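Local coordinates for exodeoxyribonuclease 10 (Escherichia coli, PDB 4FZX), which degrades single-stranded and double-stranded DNA from the 3' end towards the 5' end as a magnesium-dependent exonuclease of the DEDDh family, at residues Glu18-Asp23 with Arg135-Cys140. Sequence-based numbering, arbitrary orientation.
Sequences EIASVD and RALYDC. With NA (sodium ion), chain G.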
# COMPACT_ATOMS: atom_id res chain seq x y z
N GLU C 18 22.85 24.80 27.11
CA GLU C 18 23.59 23.60 27.48
C GLU C 18 23.71 22.65 26.29
O GLU C 18 22.79 22.48 25.51
CB GLU C 18 22.88 22.88 28.65
CG GLU C 18 23.80 21.97 29.47
CD GLU C 18 23.13 21.37 30.71
OE1 GLU C 18 21.88 21.25 30.73
OE2 GLU C 18 23.85 20.96 31.64
N ILE C 19 24.84 21.95 26.21
CA ILE C 19 24.97 20.85 25.28
C ILE C 19 25.69 19.70 25.98
O ILE C 19 26.49 19.92 26.91
CB ILE C 19 25.77 21.26 24.05
CG1 ILE C 19 25.75 20.15 22.99
CG2 ILE C 19 27.22 21.63 24.45
CD1 ILE C 19 26.34 20.57 21.63
N ALA C 20 25.43 18.49 25.52
CA ALA C 20 26.05 17.30 26.10
C ALA C 20 26.04 16.16 25.09
O ALA C 20 25.27 16.20 24.12
CB ALA C 20 25.29 16.90 27.36
N SER C 21 26.86 15.14 25.35
CA SER C 21 26.82 13.91 24.56
C SER C 21 27.32 12.68 25.33
O SER C 21 28.07 12.80 26.29
CB SER C 21 27.62 14.07 23.24
OG SER C 21 29.01 14.07 23.48
N VAL C 22 26.89 11.51 24.87
CA VAL C 22 27.55 10.27 25.25
C VAL C 22 27.79 9.45 23.99
O VAL C 22 27.18 9.70 22.94
CB VAL C 22 26.69 9.45 26.22
CG1 VAL C 22 26.67 10.10 27.59
CG2 VAL C 22 25.27 9.29 25.66
N ASP C 23 28.69 8.48 24.08
CA ASP C 23 28.93 7.60 22.95
C ASP C 23 28.38 6.23 23.27
O ASP C 23 28.46 5.76 24.41
CB ASP C 23 30.44 7.52 22.62
CG ASP C 23 31.02 8.87 22.19
OD1 ASP C 23 30.24 9.77 21.81
OD2 ASP C 23 32.25 9.05 22.27
N ARG C 135 18.04 18.35 31.75
CA ARG C 135 19.43 18.77 31.69
C ARG C 135 20.14 17.90 30.67
O ARG C 135 19.91 16.70 30.62
CB ARG C 135 20.10 18.71 33.06
CG ARG C 135 19.53 19.72 34.09
CD ARG C 135 19.84 21.19 33.73
NE ARG C 135 21.28 21.43 33.60
CZ ARG C 135 22.10 21.69 34.61
NH1 ARG C 135 21.62 21.84 35.85
NH2 ARG C 135 23.39 21.85 34.39
N ALA C 136 20.95 18.53 29.83
CA ALA C 136 21.40 17.89 28.61
C ALA C 136 22.01 16.51 28.83
O ALA C 136 21.63 15.56 28.14
CB ALA C 136 22.36 18.80 27.84
N LEU C 137 22.96 16.38 29.77
CA LEU C 137 23.64 15.11 29.98
C LEU C 137 22.69 14.04 30.47
O LEU C 137 22.78 12.87 30.09
CB LEU C 137 24.83 15.24 30.94
CG LEU C 137 25.74 14.01 31.00
CD1 LEU C 137 26.38 13.73 29.62
CD2 LEU C 137 26.81 14.10 32.08
N TYR C 138 21.73 14.44 31.30
CA TYR C 138 20.72 13.52 31.79
C TYR C 138 19.91 12.94 30.63
O TYR C 138 19.79 11.71 30.49
CB TYR C 138 19.81 14.25 32.78
CG TYR C 138 18.86 13.35 33.52
CD1 TYR C 138 17.75 12.81 32.89
CD2 TYR C 138 19.06 13.05 34.87
CE1 TYR C 138 16.87 11.99 33.57
CE2 TYR C 138 18.18 12.23 35.56
CZ TYR C 138 17.08 11.71 34.90
OH TYR C 138 16.22 10.88 35.58
N ASP C 139 19.43 13.82 29.74
CA ASP C 139 18.63 13.37 28.61
C ASP C 139 19.44 12.55 27.60
O ASP C 139 18.87 11.71 26.88
CB ASP C 139 17.98 14.55 27.91
CG ASP C 139 16.82 15.16 28.70
OD1 ASP C 139 16.61 14.77 29.88
OD2 ASP C 139 16.14 16.06 28.16
N CYS C 140 20.75 12.80 27.52
CA CYS C 140 21.64 11.98 26.68
C CYS C 140 21.62 10.53 27.12
O CYS C 140 21.63 9.64 26.29
CB CYS C 140 23.08 12.52 26.72
SG CYS C 140 23.37 13.94 25.64
NA NA G . 16.49 17.58 26.58
O HOH W 1 23.96 18.49 31.71
O HOH W 2 14.59 19.00 27.65
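OE1 of Glu18 accepts two hydrogen bonds, from opposite faces of its carboxylate: one from Arg135 NE, the other from the backbone N of Ala136 at the start of helix 136-154. The bond from Ala136 N to Glu18 OE1 is 3.0 Å long and nearly straight (172°), though it comes from well above the carboxylate plane. Arg135, at the N-cap position, grips side-on: NE lies 2.9 Å from OE1 of Glu18, and NH2 2.9 Å from its OE2. Both oxygens stay near the guanidinium plane, turned 34° from that of the carboxylate. Glu18 gets there with CG anti to its backbone N (chi1 -157°) and an extended chain. A water donates to Glu18 OE2 and accepts from Leu137 N, linking a second amide indirectly. Ala20 CB packs 3.5 Å from Ala136 CB, and Cys140 SG lies 3.3 Å from Ala20 O; with such small residues between them, the axes of strand 18-23 and helix 136-140 approach to 6.9 Å. A glutamine in place of Glu18 would probably leave Arg135 without its carboxylate mate and cost one of the acceptors that NE, NH2, Ala136 N and the water share. One turn on, Asp139 binds sodium with Asp6, Glu8 and a DNA phosphate, in the acidic metal site of this RNase H-like DEDDh fold; the buried Glu18 carboxylate, probably stabilised as an anion by Arg135 and the helix N-terminus, probably helps hold helix 136-154 against the sheet.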